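Local coordinates for protein borrelidin polyketide synthase, type I (Streptomyces parvulus, PDB 6OBT) that probably removes water from beta-hydroxyacyl intermediates of borrelidin assembly, serving as a dehydratase domain that leaves an alpha,beta-unsaturated polyketide chain, at residues Asp208-Ile213 and Arg272-Pro277; Gln78-Gly83 and Pro110-Ala115; Gly193-Cys198 and Gly225-Leu230. All blocks are in the same frame, centred on the assembly; numbering follows the deposited sequence.

Contact 1: residues Asp208-Ile213 and Arg272-Pro277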
loop_
_atom_site.group_PDB
_atom_site.type_symbol
_atom_site.label_atom_id
_atom_site.label_comp_id
_atom_site.label_asym_id
_atom_site.label_seq_id
_atom_site.Cartn_x
_atom_site.Cartn_y
_atom_site.Cartn_z
ATOM N N ASP A 208 -32.185 -21.825 -23.596
ATOM C CA ASP A 208 -31.067 -21.657 -22.681
ATOM C C ASP A 208 -30.098 -22.830 -22.756
ATOM O O ASP A 208 -30.427 -23.932 -23.202
ATOM C CB ASP A 208 -31.552 -21.505 -21.239
ATOM C CG ASP A 208 -32.390 -20.274 -21.035
ATOM O OD1 ASP A 208 -32.380 -19.390 -21.915
ATOM O OD2 ASP A 208 -33.059 -20.188 -19.983
ATOM N N LEU A 209 -28.883 -22.563 -22.288
ATOM C CA LEU A 209 -27.843 -23.559 -22.097
ATOM C C LEU A 209 -27.729 -23.904 -20.615
ATOM O O LEU A 209 -27.673 -22.998 -19.776
ATOM C CB LEU A 209 -26.521 -22.987 -22.606
ATOM C CG LEU A 209 -25.290 -23.852 -22.746
ATOM C CD1 LEU A 209 -25.368 -24.563 -24.078
ATOM C CD2 LEU A 209 -24.087 -22.932 -22.680
ATOM N N VAL A 210 -27.693 -25.200 -20.286
ATOM C CA VAL A 210 -27.389 -25.616 -18.919
ATOM C C VAL A 210 -26.234 -26.608 -18.937
ATOM O O VAL A 210 -26.069 -27.384 -19.883
ATOM C CB VAL A 210 -28.607 -26.201 -18.159
ATOM C CG1 VAL A 210 -29.701 -25.155 -18.042
ATOM C CG2 VAL A 210 -29.140 -27.484 -18.846
ATOM N N ALA A 211 -25.426 -26.567 -17.876
ATOM C CA ALA A 211 -24.187 -27.328 -17.836
ATOM C C ALA A 211 -23.810 -27.669 -16.401
ATOM O O ALA A 211 -24.091 -26.907 -15.467
ATOM C CB ALA A 211 -23.041 -26.551 -18.498
ATOM N N GLU A 212 -23.167 -28.828 -16.247
ATOM C CA GLU A 212 -22.449 -29.200 -15.033
ATOM C C GLU A 212 -20.967 -28.932 -15.256
ATOM O O GLU A 212 -20.393 -29.400 -16.245
ATOM C CB GLU A 212 -22.671 -30.676 -14.680
ATOM C CG GLU A 212 -24.012 -30.947 -14.036
ATOM C CD GLU A 212 -24.317 -32.430 -13.904
ATOM O OE1 GLU A 212 -25.487 -32.763 -13.624
ATOM O OE2 GLU A 212 -23.392 -33.257 -14.072
ATOM N N ILE A 213 -20.359 -28.169 -14.347
ATOM C CA ILE A 213 -18.972 -27.719 -14.459
ATOM C C ILE A 213 -18.305 -27.926 -13.103
ATOM O O ILE A 213 -18.865 -27.525 -12.078
ATOM C CB ILE A 213 -18.914 -26.234 -14.871
ATOM C CG1 ILE A 213 -19.763 -25.988 -16.128
ATOM C CG2 ILE A 213 -17.487 -25.802 -15.133
ATOM C CD1 ILE A 213 -20.026 -24.525 -16.438
ATOM N N ARG A 272 -23.811 -26.002 -11.096
ATOM C CA ARG A 272 -24.866 -26.136 -12.098
ATOM C C ARG A 272 -25.163 -24.748 -12.650
ATOM O O ARG A 272 -25.380 -23.804 -11.878
ATOM C CB ARG A 272 -26.114 -26.772 -11.476
ATOM C CG ARG A 272 -25.801 -28.149 -10.971
ATOM C CD ARG A 272 -26.873 -28.762 -10.087
ATOM N NE ARG A 272 -26.508 -30.143 -9.792
ATOM C CZ ARG A 272 -27.320 -31.033 -9.233
ATOM N NH1 ARG A 272 -26.896 -32.270 -9.007
ATOM N NH2 ARG A 272 -28.549 -30.684 -8.894
ATOM N N VAL A 273 -25.108 -24.608 -13.974
ATOM C CA VAL A 273 -25.045 -23.307 -14.627
ATOM C C VAL A 273 -26.180 -23.194 -15.635
ATOM O O VAL A 273 -26.483 -24.155 -16.350
ATOM C CB VAL A 273 -23.672 -23.103 -15.302
ATOM C CG1 VAL A 273 -23.566 -21.723 -15.923
ATOM C CG2 VAL A 273 -22.556 -23.308 -14.288
ATOM N N ARG A 274 -26.809 -22.022 -15.689
ATOM C CA ARG A 274 -27.852 -21.736 -16.669
ATOM C C ARG A 274 -27.521 -20.427 -17.354
ATOM O O ARG A 274 -27.391 -19.397 -16.684
ATOM C CB ARG A 274 -29.248 -21.642 -16.031
ATOM C CG ARG A 274 -30.296 -21.190 -17.079
ATOM C CD ARG A 274 -31.717 -21.221 -16.540
ATOM N NE ARG A 274 -32.278 -22.564 -16.583
ATOM C CZ ARG A 274 -33.158 -22.988 -17.487
ATOM N NH1 ARG A 274 -33.575 -22.177 -18.450
ATOM N NH2 ARG A 274 -33.625 -24.229 -17.430
ATOM N N ILE A 275 -27.388 -20.467 -18.680
ATOM C CA ILE A 275 -26.995 -19.314 -19.485
ATOM C C ILE A 275 -28.157 -18.951 -20.400
ATOM O O ILE A 275 -28.708 -19.820 -21.087
ATOM C CB ILE A 275 -25.722 -19.603 -20.308
ATOM C CG1 ILE A 275 -24.600 -20.116 -19.396
ATOM C CG2 ILE A 275 -25.273 -18.356 -21.087
ATOM C CD1 ILE A 275 -23.280 -20.350 -20.117
ATOM N N ASP A 276 -28.512 -17.669 -20.425
ATOM C CA ASP A 276 -29.599 -17.157 -21.265
ATOM C C ASP A 276 -29.042 -16.133 -22.243
ATOM O O ASP A 276 -28.755 -14.991 -21.838
ATOM C CB ASP A 276 -30.699 -16.533 -20.401
ATOM C CG ASP A 276 -31.735 -15.731 -21.209
ATOM O OD1 ASP A 276 -32.604 -15.093 -20.573
ATOM O OD2 ASP A 276 -31.713 -15.734 -22.457
ATOM N N PRO A 277 -28.903 -16.461 -23.528
ATOM C CA PRO A 277 -28.373 -15.487 -24.495
ATOM C C PRO A 277 -29.338 -14.379 -24.896
ATOM O O PRO A 277 -28.954 -13.518 -25.694
ATOM C CB PRO A 277 -28.023 -16.369 -25.708
ATOM C CG PRO A 277 -27.895 -17.756 -25.159
ATOM C CD PRO A 277 -28.931 -17.825 -24.078
#
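R274 lies alongside V210, the two side chains pointing the same way from one face of paired strands, and then reaches D208. The chain leaves its strand extended and bends near its end (chi3 -81°), which lays one guanidinium face over the CG1 methyl of V210, with V210 CG1 3.9 Å from R274 NE. A compact branched residue suits this spot, since it offers the flat cation a greasy floor. R274 NH1 meets OD2 of D208 at 2.6 Å, in the guanidinium plane, yet the carboxylate is turned 80° against that plane. The salt bridge is therefore short, but its hydrogen bond is weakly directed, with an angle of 128° at the hydrogen. D208 OD1 sits 3.8 Å from D276 OD2. These like charges are probably eased by R274, and by the backbone N of Q278, which donates to D276 OD2.

The opposite face is apolar. L209 and I275 lie side by side, CD2 to CD1 at 3.7 Å, while I213 crosses V273 obliquely, placing I213 CD1 3.5 Å from V273 CG2. Backbone bonds tie L209 to I275 and A211 to V273 in both directions, and V210 and R274 form the non-hydrogen-bonded pair between them. Strands 208-214 and 270-276 are thus antiparallel neighbours, a pairing consistent with the second hotdog of the dehydratase double-hotdog fold.

Contact 2: residues Gln78-Gly83 and Pro110-Ala115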
loop_
_atom_site.group_PDB
_atom_site.type_symbol
_atom_site.label_atom_id
_atom_site.label_comp_id
_atom_site.label_asym_id
_atom_site.label_seq_id
_atom_site.Cartn_x
_atom_site.Cartn_y
_atom_site.Cartn_z
ATOM N N GLN A 78 -0.260 -17.463 -26.066
ATOM C CA GLN A 78 0.093 -16.550 -24.987
ATOM C C GLN A 78 -0.605 -16.965 -23.701
ATOM O O GLN A 78 -1.800 -17.283 -23.706
ATOM C CB GLN A 78 -0.290 -15.115 -25.341
ATOM C CG GLN A 78 0.543 -14.490 -26.454
ATOM C CD GLN A 78 0.349 -12.985 -26.533
ATOM O OE1 GLN A 78 1.299 -12.209 -26.379
ATOM N NE2 GLN A 78 -0.893 -12.563 -26.760
ATOM N N VAL A 79 0.139 -16.964 -22.598
ATOM C CA VAL A 79 -0.483 -17.132 -21.285
ATOM C C VAL A 79 -1.112 -15.799 -20.881
ATOM O O VAL A 79 -0.405 -14.842 -20.550
ATOM C CB VAL A 79 0.525 -17.609 -20.231
ATOM C CG1 VAL A 79 -0.161 -17.764 -18.865
ATOM C CG2 VAL A 79 1.171 -18.913 -20.660
ATOM N N LEU A 80 -2.444 -15.735 -20.898
ATOM C CA LEU A 80 -3.181 -14.559 -20.469
ATOM C C LEU A 80 -3.843 -14.856 -19.136
ATOM O O LEU A 80 -4.373 -15.956 -18.932
ATOM C CB LEU A 80 -4.279 -14.159 -21.462
ATOM C CG LEU A 80 -4.007 -13.753 -22.903
ATOM C CD1 LEU A 80 -5.126 -12.827 -23.406
ATOM C CD2 LEU A 80 -2.656 -13.137 -23.077
ATOM N N LEU A 81 -3.804 -13.879 -18.238
ATOM C CA LEU A 81 -4.656 -13.932 -17.063
ATOM C C LEU A 81 -6.113 -13.945 -17.519
ATOM O O LEU A 81 -6.499 -13.140 -18.378
ATOM C CB LEU A 81 -4.372 -12.728 -16.155
ATOM C CG LEU A 81 -4.947 -12.896 -14.743
ATOM C CD1 LEU A 81 -4.175 -13.977 -13.989
ATOM C CD2 LEU A 81 -4.887 -11.561 -13.981
ATOM N N PRO A 82 -6.933 -14.871 -17.041
ATOM C CA PRO A 82 -8.327 -14.871 -17.489
ATOM C C PRO A 82 -9.026 -13.605 -17.001
ATOM O O PRO A 82 -8.799 -13.140 -15.883
ATOM C CB PRO A 82 -8.914 -16.155 -16.882
ATOM C CG PRO A 82 -7.936 -16.633 -15.877
ATOM C CD PRO A 82 -6.605 -15.984 -16.137
ATOM N N GLY A 83 -9.816 -13.001 -17.890
ATOM C CA GLY A 83 -10.567 -11.808 -17.526
ATOM C C GLY A 83 -11.426 -11.982 -16.290
ATOM O O GLY A 83 -11.619 -11.032 -15.520
ATOM N N PRO A 110 -5.194 -6.797 -21.865
ATOM C CA PRO A 110 -4.977 -8.100 -21.235
ATOM C C PRO A 110 -3.636 -8.135 -20.515
ATOM O O PRO A 110 -2.750 -7.302 -20.736
ATOM C CB PRO A 110 -5.002 -9.069 -22.423
ATOM C CG PRO A 110 -4.449 -8.245 -23.557
ATOM C CD PRO A 110 -4.887 -6.816 -23.310
ATOM N N LEU A 111 -3.498 -9.109 -19.620
ATOM C CA LEU A 111 -2.241 -9.309 -18.894
ATOM C C LEU A 111 -1.587 -10.600 -19.380
ATOM O O LEU A 111 -2.106 -11.692 -19.140
ATOM C CB LEU A 111 -2.480 -9.349 -17.388
ATOM C CG LEU A 111 -1.173 -9.494 -16.606
ATOM C CD1 LEU A 111 -0.278 -8.307 -16.912
ATOM C CD2 LEU A 111 -1.444 -9.593 -15.118
ATOM N N VAL A 112 -0.437 -10.480 -20.038
ATOM C CA VAL A 112 0.296 -11.634 -20.557
ATOM C C VAL A 112 1.398 -11.992 -19.571
ATOM O O VAL A 112 2.246 -11.154 -19.239
ATOM C CB VAL A 112 0.887 -11.363 -21.949
ATOM C CG1 VAL A 112 1.507 -12.635 -22.532
ATOM C CG2 VAL A 112 -0.164 -10.795 -22.884
ATOM N N LEU A 113 1.411 -13.241 -19.120
ATOM C CA LEU A 113 2.418 -13.717 -18.183
ATOM C C LEU A 113 3.490 -14.479 -18.951
ATOM O O LEU A 113 3.213 -15.528 -19.543
ATOM C CB LEU A 113 1.797 -14.593 -17.099
ATOM C CG LEU A 113 0.848 -13.862 -16.144
ATOM C CD1 LEU A 113 0.061 -14.837 -15.280
ATOM C CD2 LEU A 113 1.623 -12.875 -15.287
ATOM N N GLY A 114 4.706 -13.942 -18.955
ATOM C CA GLY A 114 5.820 -14.687 -19.494
ATOM C C GLY A 114 6.244 -15.793 -18.552
ATOM O O GLY A 114 5.834 -15.837 -17.390
ATOM N N ALA A 115 7.061 -16.710 -19.072
ATOM C CA ALA A 115 7.609 -17.764 -18.224
ATOM C C ALA A 115 8.428 -17.171 -17.086
ATOM O O ALA A 115 8.382 -17.661 -15.950
ATOM C CB ALA A 115 8.459 -18.719 -19.060
HETATM O O HOH W 1 2.816 -16.197 -22.672
#
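The flat groups that meet between V79 and L113, and between L81 and L111, are peptides rather than rings, joined by N-H...O bonds. L113 N donates to V79 O (2.8 Å) and L81 N to L111 O (2.9 Å). Each oxygen also receives a CA-H, from V112 at V79 O and from L80 at L111 O, so two donors share each acceptor. Between these bonds L80 and V112 form a single beta bridge. The pairing runs in antiparallel order, but the segments point 106° apart and soon part company. A water lengthens the seam by one step: it accepts from V79 N and donates to L113 O, the latter at 3.2 Å.

Residues 78-82 are the end of the HxxxGxxxxP motif of polyketide synthase dehydratases, which begins at H73 and closes at P82, just before helix 83-97. L80 O is hydrogen-bonded to H73 ND1, so the bridge probably helps to fix the orientation of that histidine.

Apolar side chains fill in around the backbone. L80 has CG anti to its carbonyl carbon (chi1 -61°), and its two methyls part: CD1 lies alongside P110, 3.9 Å from P110 CB, while CD2 crosses V112 and presses on V112 CG2 at 3.4 Å, tighter than usual for two carbons. The branched V112 presents a methyl for this tight contact, and the compact ring of P110 takes the other branch of L80. Deeper in, L81 points toward L111, with 4.1 Å between their CB atoms and their CD2 methyls also touching, and L70 packs against L81 and L113.

Contact 3: residues Gly193-Cys198 and Gly225-Leu230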
loop_
_atom_site.group_PDB
_atom_site.type_symbol
_atom_site.label_atom_id
_atom_site.label_comp_id
_atom_site.label_asym_id
_atom_site.label_seq_id
_atom_site.Cartn_x
_atom_site.Cartn_y
_atom_site.Cartn_z
ATOM N N GLY A 193 -5.937 -25.758 -20.175
ATOM C CA GLY A 193 -5.182 -26.791 -19.511
ATOM C C GLY A 193 -5.984 -27.475 -18.420
ATOM O O GLY A 193 -7.163 -27.182 -18.206
ATOM N N PRO A 194 -5.343 -28.410 -17.710
ATOM C CA PRO A 194 -6.073 -29.222 -16.714
ATOM C C PRO A 194 -6.953 -28.440 -15.757
ATOM O O PRO A 194 -8.106 -28.818 -15.528
ATOM C CB PRO A 194 -4.933 -29.940 -15.980
ATOM C CG PRO A 194 -3.857 -30.066 -16.999
ATOM C CD PRO A 194 -3.935 -28.826 -17.846
ATOM N N GLN A 195 -6.444 -27.353 -15.177
ATOM C CA GLN A 195 -7.224 -26.653 -14.163
ATOM C C GLN A 195 -8.429 -25.919 -14.733
ATOM O O GLN A 195 -9.302 -25.507 -13.959
ATOM C CB GLN A 195 -6.329 -25.670 -13.408
ATOM C CG GLN A 195 -5.489 -26.330 -12.341
ATOM C CD GLN A 195 -6.194 -26.419 -11.006
ATOM O OE1 GLN A 195 -7.427 -26.439 -10.930
ATOM N NE2 GLN A 195 -5.414 -26.485 -9.942
ATOM N N PHE A 196 -8.495 -25.732 -16.057
ATOM C CA PHE A 196 -9.609 -25.025 -16.672
ATOM C C PHE A 196 -10.577 -25.947 -17.405
ATOM O O PHE A 196 -11.663 -25.494 -17.783
ATOM C CB PHE A 196 -9.096 -23.947 -17.647
ATOM C CG PHE A 196 -8.547 -22.703 -16.952
ATOM C CD1 PHE A 196 -9.284 -21.534 -16.907
ATOM C CD2 PHE A 196 -7.289 -22.719 -16.371
ATOM C CE1 PHE A 196 -8.792 -20.392 -16.268
ATOM C CE2 PHE A 196 -6.771 -21.568 -15.729
ATOM C CZ PHE A 196 -7.545 -20.412 -15.672
ATOM N N ARG A 197 -10.234 -27.224 -17.598
ATOM C CA ARG A 197 -11.103 -28.152 -18.336
ATOM C C ARG A 197 -12.148 -28.720 -17.377
ATOM O O ARG A 197 -12.122 -29.887 -16.968
ATOM C CB ARG A 197 -10.305 -29.265 -18.998
ATOM C CG ARG A 197 -9.303 -28.765 -20.046
ATOM C CD ARG A 197 -8.770 -29.876 -20.938
ATOM N NE ARG A 197 -7.944 -30.862 -20.240
ATOM C CZ ARG A 197 -6.616 -30.918 -20.300
ATOM N NH1 ARG A 197 -5.936 -30.028 -21.015
ATOM N NH2 ARG A 197 -5.958 -31.866 -19.639
ATOM N N CYS A 198 -13.110 -27.865 -17.061
ATOM C CA CYS A 198 -14.070 -28.130 -16.008
ATOM C C CYS A 198 -15.428 -28.543 -16.530
ATOM O O CYS A 198 -16.236 -29.060 -15.753
ATOM C CB CYS A 198 -14.242 -26.892 -15.141
ATOM S SG CYS A 198 -12.777 -26.580 -14.139
ATOM N N GLY A 225 -12.717 -16.596 -3.806
ATOM C CA GLY A 225 -14.154 -16.541 -3.668
ATOM C C GLY A 225 -14.713 -17.643 -4.557
ATOM O O GLY A 225 -15.303 -18.616 -4.067
ATOM N N LEU A 226 -14.491 -17.503 -5.863
ATOM C CA LEU A 226 -14.753 -18.549 -6.854
ATOM C C LEU A 226 -13.483 -18.776 -7.651
ATOM O O LEU A 226 -13.021 -17.864 -8.353
ATOM C CB LEU A 226 -15.911 -18.168 -7.782
ATOM C CG LEU A 226 -16.292 -19.217 -8.839
ATOM C CD1 LEU A 226 -16.754 -20.494 -8.150
ATOM C CD2 LEU A 226 -17.373 -18.691 -9.758
ATOM N N HIS A 227 -12.909 -19.979 -7.541
ATOM C CA HIS A 227 -11.630 -20.264 -8.191
ATOM C C HIS A 227 -11.663 -19.844 -9.660
ATOM O O HIS A 227 -12.612 -20.200 -10.382
ATOM C CB HIS A 227 -11.301 -21.758 -8.105
ATOM C CG HIS A 227 -9.885 -22.091 -8.459
ATOM N ND1 HIS A 227 -9.444 -22.184 -9.764
ATOM C CD2 HIS A 227 -8.812 -22.361 -7.677
ATOM C CE1 HIS A 227 -8.155 -22.485 -9.769
ATOM N NE2 HIS A 227 -7.747 -22.601 -8.514
ATOM N N PRO A 228 -10.640 -19.128 -10.148
ATOM C CA PRO A 228 -10.661 -18.655 -11.548
ATOM C C PRO A 228 -10.908 -19.728 -12.594
ATOM O O PRO A 228 -11.525 -19.437 -13.629
ATOM C CB PRO A 228 -9.270 -18.021 -11.704
ATOM C CG PRO A 228 -8.985 -17.475 -10.332
ATOM C CD PRO A 228 -9.563 -18.487 -9.365
ATOM N N GLY A 229 -10.418 -20.950 -12.385
ATOM C CA GLY A 229 -10.599 -21.968 -13.410
ATOM C C GLY A 229 -12.044 -22.395 -13.534
ATOM O O GLY A 229 -12.515 -22.728 -14.630
ATOM N N LEU A 230 -12.761 -22.388 -12.417
ATOM C CA LEU A 230 -14.176 -22.734 -12.427
ATOM C C LEU A 230 -15.014 -21.545 -12.880
ATOM O O LEU A 230 -15.928 -21.696 -13.698
ATOM C CB LEU A 230 -14.586 -23.204 -11.037
ATOM C CG LEU A 230 -16.035 -23.614 -10.834
ATOM C CD1 LEU A 230 -16.351 -24.744 -11.785
ATOM C CD2 LEU A 230 -16.251 -24.048 -9.417
#
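F196 lies against G229 where two sequence motifs of polyketide synthase dehydratases meet: GYxYGPxF, which ends at F196, and the HPxLxD-like segment that opens helix 228-236. The G229 CA sits over one face of the F196 phenyl ring, 3.9 Å from its centroid, a CH-pi contact. Glycine suits the place because Q195 O occupies the direction a beta carbon would take; that carbonyl is buried here without a polar partner, 3.8 Å from G229 CA. C198, from the loop, directs its sulfur at the same turn of the helix, SG lying 3.9 Å from G229 O, a small side chain suited to close approach to the helix backbone.

Beside the glycine, the side chains of Q195 and H227 cross at about a right angle with their planes 14° apart, Q195 OE1 being 4.2 Å from H227 CE1. This is no stack but mere packing, since OE1 is hydrogen-bonded to T219 OG1.

The second shell surrounds these groups. D72 OD1 accepts from Q195 N, and H73 meets the F196 ring, which also touches D232. W69 and Y224 pack against the H227 imidazole, while E88 accepts from the backbone N of G225 and of L226, just before the helix. P228, with no N-H to satisfy, suits the first turn.

H227 itself is the N-cap: its CG is anti to the backbone N (chi1 -167°), which, with the turn of the ring, brings H227 ND1 back to accept from G229 N at 3.1 Å, the donor 18° out of the imidazole plane.

Contact 3 touches both of the others. Its 193-198 segment meets contact 2 through F196 CZ and P82 CG, 3.8 Å apart, and contact 1 through C198 CB and I213 CG2, 3.4 Å apart; L230 CD1 adds a second touch on I213 CG2, at 3.7 Å. Contacts 1 and 2 do not meet: their centres are 27 Å apart and their nearest atoms about 13 Å. Contacts 2 and 3 converge on H73, whose ND1 is hydrogen-bonded to L80 O and whose ring meets that of F196, with D232 also against F196. In related dehydratases the corresponding histidine and aspartate line the active site. Contact 1 lies farther from the chain's centre, I213 packing on helix 228-236.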